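Local coordinates for protein D-glyceraldehyde dehydrogenase (NADP(+)) (Thermoplasma acidophilum, PDB 5IZD) that oxidises D-glyceraldehyde to (R)-glycerate with NADP+ as hydride acceptor, a step of the non-phosphorylated Entner-Doudoroff pathway, working as a homotetramer built from two dimers, at residues A260-A265 and M298-E303; T366-A371 and S375-E380; G319-I322 and A326-A329. All blocks are in the same frame, centred on the assembly; numbering follows the deposited sequence.

Interaction 1 (A260-A265 and M298-E303); sequences ADMDNA and MSRFVE
Arg300 reaches from helix 294-305 to the first turn of helix 262-274 and grips Asp263 in a salt bridge, the tight part of this contact. Both terminal guanidinium nitrogens go to one carboxylate oxygen. Arg300 NH2 lies 2.9 Å from Asp263 OD1 and makes the straighter bond, at 157°. Arg300 NH1 sits 3.2 Å from Asp263 OD1 on a more bent path. OD1 stays in the guanidinium plane, but the carboxylate is turned steeply, 78° from that plane, so the ion pair is a fork onto a single oxygen and not a parallel pairing of two oxygens with two nitrogens. A bend of the arginine chain at CG-CD (chi3 61°) swings the guanidinium across to its mate. Against this two-nitrogen grip the rest is loose, a single touch between partly exposed residues: the Met262 CB methylene rests 3.7 Å from Arg300 NH1. The ion pair lies at the subunit surface, where Phe492 of the second subunit packs against both Asp263 and Arg300. Apolar groups also pack between the helices, with Met262 on Phe297, and Phe301 on Leu266 and Leu269. A leucine in place of Arg300 would probably leave the Asp263 carboxylate without its cationic mate and the two helices without their polar tie. Aspartate suits the first turn of a helix, where a negative charge is likely to be favoured by the helix dipole; arginine, long and flat, spans the gap. Charge pairing at the subunit surface thus supplements the apolar packing of the two helices.

Interaction 2 (T366-A371 and S375-E380); sequences TIIGNA and SKIFQE
Ile368 and Ile377 meet across a beta-alpha-beta unit, in which strand 366-369 leads through a short connection and helix 376-379 to the parallel strand 386-392. Apolar packing comes first. The two isoleucines point their ends at each other, tip to tip, with CD1 of Ile368 4.0 Å from CD1 of Ile377. In Ile368 the delta methyl is extended (chi2 -175°), which carries it out from the strand; in Ile377 it is folded back (chi2 -74°). The beta-branched chain of Ile368 suits a strand, and Ile377 offers it an apolar tip from the helix. Ala371 adds a smaller touch, its CB lying 4.4 Å from CG2 of Ile377, and its single methyl fits where the chain turns back on itself. Helix 324-339 packs against the pair, Ala337 touching both isoleucines and Ile333 touching Ile377, which also leans on Ile382, a residue of the probable NADP+ site.

Polar contacts serve the connection itself. Ser375, at the N-cap position of the short helix, hydrogen-bonds through its hydroxyl to the carbonyl oxygen of Asp372, which fixes the rotation of the side chain. Within the segment, Phe378 N bonds to Ser375 O at 3.1 Å and Glu380 N to Lys376 O at 2.9 Å. The ammonium of Lys251 bonds to the carbonyl oxygens of Ile377 and Glu380 and so bridges the two.

Ala371 and Ser375 meet across the short connection by van der Waals contact: Ala371 CB sits 3.5 Å from Ser375 OG, a methyl against a hydroxyl oxygen.

Interaction 3 (G319-I322 and A326-A329); sequences GPLI and ALQA
With CG of Leu321 anti to its carbonyl carbon (chi1 -51°) and CD1 extended beyond it (chi2 173°), the side chain leans out of the loop and lays its delta methyl against helix 324-339. That methyl touches backbone, Leu321 CD1 coming within 3.7 Å of Leu327 CA and 3.8 Å of Ala326 O. Closer to the main chain, CB of Leu321 lies 4.1 Å from CB of Ala326. Leucine suits the place because it is long enough for CD1 to reach the helix backbone, and alanine because a single methyl lets the loop come in near the helix. Ile322 meets the same alanine methyl by its branch, Ile322 CG2 standing 4.2 Å from Ala326 CB, while its longer arm leads away from the helix. Ala326 CB is therefore approached by both loop residues, through van der Waals contact alone.

Polar bonds tie the backbone to its neighbours. Ile322 N donates to Gln279 OE1, Leu321 pairs by backbone with Tyr361, and Asn323 OD1 accepts from Ala326 N as the helix starts. Ile322 faces the cofactor region: its side chain is about 4 Å from those of Trp148 and Asp176, both likely NADP+-binding residues, and about 6 Å from the bound NADP. The contact thus belongs to a loop leading into the N-terminal turn of helix 324-339, beside the cofactor site of an aldehyde dehydrogenase.

Overall arrangement
Along the chain the order is interaction 1, interaction 3, interaction 2, each closing before the next opens. Interactions 1 and 2 have centres about 19 Å apart and touch: Met298, Phe301 and Val302 of helix 294-305 pack on Ile367 of strand 366-369, part of the seven-stranded mixed sheet that characterises the catalytic domain of this family. Interaction 3 stands apart, about 18 Å centre to centre from interaction 2 and about 26 Å from interaction 1. Helix 324-339 relates it to interaction 2, since later turns of that helix pack on the isoleucines there. Interaction 1 lies at the outer, subunit-facing edge, while interactions 2 and 3 both come near residues of the probable NADP+ site.

Interaction 1 (A260-A265 and M298-E303)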
loop_
_atom_site.group_PDB
_atom_site.type_symbol
_atom_site.label_atom_id
_atom_site.label_comp_id
_atom_site.label_asym_id
_atom_site.label_seq_id
_atom_site.Cartn_x
_atom_site.Cartn_y
_atom_site.Cartn_z
ATOM N N ALA A 260 22.385 29.000 -8.178
ATOM C CA ALA A 260 21.685 28.303 -9.263
ATOM C C ALA A 260 22.514 28.220 -10.540
ATOM O O ALA A 260 23.325 29.109 -10.807
ATOM C CB ALA A 260 20.372 29.021 -9.587
ATOM N N ASP A 261 22.277 27.199 -11.357
ATOM C CA ASP A 261 22.807 27.202 -12.701
ATOM C C ASP A 261 21.943 28.155 -13.603
ATOM O O ASP A 261 20.779 27.885 -13.858
ATOM C CB ASP A 261 22.844 25.805 -13.325
ATOM C CG ASP A 261 23.377 25.872 -14.787
ATOM O OD1 ASP A 261 22.638 26.244 -15.759
ATOM O OD2 ASP A 261 24.584 25.642 -14.946
ATOM N N MET A 262 22.564 29.230 -14.065
ATOM C CA MET A 262 21.865 30.332 -14.740
ATOM C C MET A 262 21.135 29.896 -16.021
ATOM O O MET A 262 19.972 30.227 -16.216
ATOM C CB MET A 262 22.844 31.454 -15.096
ATOM C CG MET A 262 23.430 32.207 -13.901
ATOM S SD MET A 262 22.206 33.212 -13.041
ATOM C CE MET A 262 21.855 34.384 -14.381
ATOM N N ASP A 263 21.841 29.163 -16.873
ATOM C CA ASP A 263 21.295 28.667 -18.121
ATOM C C ASP A 263 20.095 27.798 -17.861
ATOM O O ASP A 263 19.090 27.956 -18.490
ATOM C CB ASP A 263 22.335 27.870 -18.942
ATOM C CG ASP A 263 23.329 28.771 -19.694
ATOM O OD1 ASP A 263 23.113 29.991 -19.795
ATOM O OD2 ASP A 263 24.352 28.244 -20.186
ATOM N N ASN A 264 20.192 26.882 -16.905
ATOM C CA ASN A 264 19.066 25.990 -16.670
ATOM C C ASN A 264 17.840 26.707 -16.117
ATOM O O ASN A 264 16.722 26.410 -16.518
ATOM C CB ASN A 264 19.483 24.769 -15.833
ATOM C CG ASN A 264 20.292 23.787 -16.667
ATOM O OD1 ASN A 264 20.197 23.781 -17.917
ATOM N ND2 ASN A 264 21.109 22.957 -15.992
ATOM N N ALA A 265 18.090 27.673 -15.228
ATOM C CA ALA A 265 17.028 28.435 -14.605
ATOM C C ALA A 265 16.284 29.251 -15.666
ATOM O O ALA A 265 15.061 29.243 -15.687
ATOM C CB ALA A 265 17.577 29.333 -13.539
ATOM N N MET A 298 17.727 39.115 -14.662
ATOM C CA MET A 298 16.651 39.880 -15.315
ATOM C C MET A 298 17.001 40.391 -16.710
ATOM O O MET A 298 16.145 40.390 -17.584
ATOM C CB MET A 298 16.231 41.079 -14.474
ATOM C CG MET A 298 15.584 40.711 -13.150
ATOM S SD MET A 298 14.299 39.478 -13.266
ATOM C CE MET A 298 13.046 40.373 -14.231
ATOM N N SER A 299 18.257 40.794 -16.888
ATOM C CA SER A 299 18.791 41.250 -18.179
ATOM C C SER A 299 18.755 40.097 -19.202
ATOM O O SER A 299 18.230 40.239 -20.299
ATOM C CB SER A 299 20.228 41.750 -17.925
ATOM O OG SER A 299 20.938 41.991 -19.113
ATOM N N ARG A 300 19.264 38.923 -18.809
ATOM C CA ARG A 300 19.289 37.753 -19.684
ATOM C C ARG A 300 17.842 37.347 -20.012
ATOM O O ARG A 300 17.531 37.030 -21.166
ATOM C CB ARG A 300 20.091 36.586 -19.050
ATOM C CG ARG A 300 21.580 36.894 -18.958
ATOM C CD ARG A 300 22.457 35.692 -18.619
ATOM N NE ARG A 300 22.292 34.698 -19.684
ATOM C CZ ARG A 300 22.605 33.407 -19.592
ATOM N NH1 ARG A 300 23.138 32.901 -18.492
ATOM N NH2 ARG A 300 22.406 32.631 -20.661
ATOM N N PHE A 301 16.949 37.421 -19.018
ATOM C CA PHE A 301 15.560 36.992 -19.185
ATOM C C PHE A 301 14.797 37.917 -20.128
ATOM O O PHE A 301 14.017 37.454 -20.970
ATOM C CB PHE A 301 14.829 36.948 -17.836
ATOM C CG PHE A 301 13.370 36.578 -17.931
ATOM C CD1 PHE A 301 12.965 35.451 -18.643
ATOM C CD2 PHE A 301 12.399 37.319 -17.232
ATOM C CE1 PHE A 301 11.617 35.098 -18.702
ATOM C CE2 PHE A 301 11.056 36.956 -17.289
ATOM C CZ PHE A 301 10.664 35.858 -18.039
ATOM N N VAL A 302 15.012 39.211 -19.974
ATOM C CA VAL A 302 14.476 40.187 -20.931
ATOM C C VAL A 302 14.974 39.920 -22.375
ATOM O O VAL A 302 14.166 39.883 -23.341
ATOM C CB VAL A 302 14.771 41.626 -20.478
ATOM C CG1 VAL A 302 14.373 42.611 -21.588
ATOM C CG2 VAL A 302 14.025 41.923 -19.182
ATOM N N GLU A 303 16.291 39.710 -22.505
ATOM C CA GLU A 303 16.935 39.439 -23.819
ATOM C C GLU A 303 16.384 38.175 -24.466
ATOM O O GLU A 303 16.051 38.192 -25.648
ATOM C CB GLU A 303 18.465 39.366 -23.707
ATOM C CG GLU A 303 19.225 39.163 -25.005
ATOM C CD GLU A 303 19.064 40.300 -25.998
ATOM O OE1 GLU A 303 19.273 40.041 -27.194
ATOM O OE2 GLU A 303 18.732 41.446 -25.608
#

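Interaction 2 (T366-A371 and S375-E380)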
loop_
_atom_site.group_PDB
_atom_site.type_symbol
_atom_site.label_atom_id
_atom_site.label_comp_id
_atom_site.label_asym_id
_atom_site.label_seq_id
_atom_site.Cartn_x
_atom_site.Cartn_y
_atom_site.Cartn_z
ATOM N N THR A 366 5.619 40.028 -21.083
ATOM C CA THR A 366 5.596 41.226 -20.276
ATOM C C THR A 366 6.296 40.964 -18.892
ATOM O O THR A 366 5.888 40.065 -18.158
ATOM C CB THR A 366 4.169 41.710 -20.065
ATOM O OG1 THR A 366 3.537 41.966 -21.336
ATOM C CG2 THR A 366 4.165 42.974 -19.202
ATOM N N ILE A 367 7.322 41.770 -18.599
ATOM C CA ILE A 367 8.181 41.593 -17.439
ATOM C C ILE A 367 8.132 42.893 -16.651
ATOM O O ILE A 367 8.310 43.978 -17.220
ATOM C CB ILE A 367 9.629 41.217 -17.843
ATOM C CG1 ILE A 367 9.640 39.926 -18.697
ATOM C CG2 ILE A 367 10.510 41.006 -16.616
ATOM C CD1 ILE A 367 10.855 39.847 -19.600
ATOM N N ILE A 368 7.808 42.765 -15.375
ATOM C CA ILE A 368 7.587 43.869 -14.461
ATOM C C ILE A 368 8.568 43.872 -13.261
ATOM O O ILE A 368 8.710 42.829 -12.615
ATOM C CB ILE A 368 6.152 43.775 -13.940
ATOM C CG1 ILE A 368 5.172 43.952 -15.114
ATOM C CG2 ILE A 368 5.894 44.800 -12.851
ATOM C CD1 ILE A 368 3.743 44.001 -14.665
ATOM N N GLY A 369 9.181 45.030 -12.956
ATOM C CA GLY A 369 9.957 45.298 -11.673
ATOM C C GLY A 369 9.217 46.162 -10.641
ATOM O O GLY A 369 8.272 46.935 -10.983
ATOM N N ASN A 370 9.638 46.044 -9.385
ATOM C CA ASN A 370 9.074 46.804 -8.222
ATOM C C ASN A 370 7.522 46.863 -8.076
ATOM O O ASN A 370 6.922 47.951 -8.009
ATOM N N ALA A 371 6.865 45.698 -8.109
ATOM C CA ALA A 371 5.516 45.568 -7.551
ATOM C C ALA A 371 5.698 44.820 -6.228
ATOM O O ALA A 371 6.639 44.011 -6.051
ATOM C CB ALA A 371 4.551 44.870 -8.500
ATOM N N SER A 375 0.953 43.243 -3.918
ATOM C CA SER A 375 0.174 43.745 -5.076
ATOM C C SER A 375 -0.640 42.647 -5.825
ATOM O O SER A 375 -0.389 41.445 -5.660
ATOM C CB SER A 375 1.112 44.431 -6.079
ATOM O OG SER A 375 1.874 43.458 -6.771
ATOM N N LYS A 376 -1.581 43.075 -6.686
ATOM C CA LYS A 376 -2.386 42.117 -7.455
ATOM C C LYS A 376 -1.530 41.218 -8.386
ATOM O O LYS A 376 -1.817 40.029 -8.544
ATOM C CB LYS A 376 -3.535 42.822 -8.249
ATOM C CG LYS A 376 -4.749 43.249 -7.381
ATOM C CD LYS A 376 -5.902 43.868 -8.234
ATOM C CE LYS A 376 -6.902 44.719 -7.419
ATOM N N ILE A 377 -0.485 41.774 -8.960
ATOM C CA ILE A 377 0.469 41.030 -9.815
ATOM C C ILE A 377 1.151 39.829 -9.079
ATOM O O ILE A 377 1.562 38.840 -9.710
ATOM C CB ILE A 377 1.489 42.080 -10.364
ATOM C CG1 ILE A 377 0.838 42.884 -11.488
ATOM C CG2 ILE A 377 2.811 41.520 -10.838
ATOM C CD1 ILE A 377 0.671 42.141 -12.794
ATOM N N PHE A 378 1.262 39.948 -7.749
ATOM C CA PHE A 378 1.826 38.916 -6.902
ATOM C C PHE A 378 0.773 38.090 -6.103
ATOM O O PHE A 378 1.141 37.074 -5.537
ATOM C CB PHE A 378 2.889 39.552 -5.954
ATOM C CG PHE A 378 4.301 39.415 -6.471
ATOM C CD1 PHE A 378 4.665 39.985 -7.665
ATOM C CD2 PHE A 378 5.234 38.679 -5.813
ATOM C CE1 PHE A 378 5.955 39.836 -8.166
ATOM C CE2 PHE A 378 6.507 38.526 -6.309
ATOM C CZ PHE A 378 6.876 39.096 -7.482
ATOM N N GLN A 379 -0.497 38.526 -6.030
ATOM C CA GLN A 379 -1.492 37.867 -5.196
ATOM C C GLN A 379 -2.684 37.263 -5.962
ATOM O O GLN A 379 -3.419 36.420 -5.422
ATOM C CB GLN A 379 -1.998 38.839 -4.116
ATOM C CG GLN A 379 -0.944 39.230 -3.094
ATOM C CD GLN A 379 -0.451 38.077 -2.235
ATOM O OE1 GLN A 379 -1.190 37.167 -1.887
ATOM N NE2 GLN A 379 0.825 38.097 -1.931
ATOM N N GLU A 380 -2.875 37.648 -7.203
ATOM C CA GLU A 380 -4.041 37.208 -8.007
ATOM C C GLU A 380 -3.519 36.503 -9.305
ATOM O O GLU A 380 -2.607 37.023 -9.966
ATOM C CB GLU A 380 -4.936 38.410 -8.419
ATOM C CG GLU A 380 -5.540 39.224 -7.281
#

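Interaction 3 (G319-I322 and A326-A329)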
loop_
_atom_site.group_PDB
_atom_site.type_symbol
_atom_site.label_atom_id
_atom_site.label_comp_id
_atom_site.label_asym_id
_atom_site.label_seq_id
_atom_site.Cartn_x
_atom_site.Cartn_y
_atom_site.Cartn_z
ATOM N N GLY A 319 1.813 31.235 -28.685
ATOM C CA GLY A 319 0.500 31.484 -29.259
ATOM C C GLY A 319 -0.296 32.615 -28.645
ATOM O O GLY A 319 0.177 33.326 -27.763
ATOM N N PRO A 320 -1.530 32.784 -29.112
ATOM C CA PRO A 320 -2.408 33.809 -28.588
ATOM C C PRO A 320 -3.122 33.390 -27.319
ATOM O O PRO A 320 -3.193 32.186 -26.996
ATOM C CB PRO A 320 -3.443 33.978 -29.741
ATOM C CG PRO A 320 -3.537 32.587 -30.281
ATOM C CD PRO A 320 -2.121 32.124 -30.291
ATOM N N LEU A 321 -3.680 34.378 -26.627
ATOM C CA LEU A 321 -4.685 34.090 -25.588
ATOM C C LEU A 321 -5.969 33.517 -26.228
ATOM O O LEU A 321 -6.269 33.806 -27.387
ATOM C CB LEU A 321 -4.995 35.335 -24.775
ATOM C CG LEU A 321 -3.755 36.056 -24.210
ATOM C CD1 LEU A 321 -4.151 37.372 -23.554
ATOM C CD2 LEU A 321 -3.062 35.158 -23.271
ATOM N N ILE A 322 -6.698 32.729 -25.452
ATOM C CA ILE A 322 -7.859 31.990 -25.908
ATOM C C ILE A 322 -9.012 32.801 -26.473
ATOM O O ILE A 322 -9.657 32.361 -27.398
ATOM C CB ILE A 322 -8.377 31.005 -24.817
ATOM C CG1 ILE A 322 -9.394 29.980 -25.383
ATOM C CG2 ILE A 322 -8.869 31.725 -23.552
ATOM C CD1 ILE A 322 -8.795 29.084 -26.449
ATOM N N ALA A 326 -10.080 37.218 -22.323
ATOM C CA ALA A 326 -8.714 36.975 -21.731
ATOM C C ALA A 326 -7.770 38.096 -22.141
ATOM O O ALA A 326 -6.992 38.582 -21.336
ATOM C CB ALA A 326 -8.149 35.649 -22.205
ATOM N N LEU A 327 -7.871 38.553 -23.401
ATOM C CA LEU A 327 -7.067 39.694 -23.847
ATOM C C LEU A 327 -7.378 40.974 -23.068
ATOM O O LEU A 327 -6.435 41.684 -22.638
ATOM C CB LEU A 327 -7.244 39.946 -25.365
ATOM C CG LEU A 327 -6.605 41.188 -25.961
ATOM C CD1 LEU A 327 -5.104 41.157 -25.639
ATOM C CD2 LEU A 327 -6.910 41.351 -27.483
ATOM N N GLN A 328 -8.675 41.307 -22.940
ATOM C CA GLN A 328 -9.083 42.456 -22.166
ATOM C C GLN A 328 -8.600 42.334 -20.699
ATOM O O GLN A 328 -8.169 43.298 -20.130
ATOM C CB GLN A 328 -10.609 42.621 -22.157
ATOM C CG GLN A 328 -11.069 43.940 -21.521
ATOM C CD GLN A 328 -12.590 44.110 -21.418
ATOM O OE1 GLN A 328 -13.250 44.365 -22.401
ATOM N NE2 GLN A 328 -13.137 44.001 -20.209
ATOM N N ALA A 329 -8.759 41.158 -20.098
ATOM C CA ALA A 329 -8.401 40.968 -18.697
ATOM C C ALA A 329 -6.869 41.174 -18.502
ATOM O O ALA A 329 -6.448 41.838 -17.595
ATOM C CB ALA A 329 -8.893 39.603 -18.194
#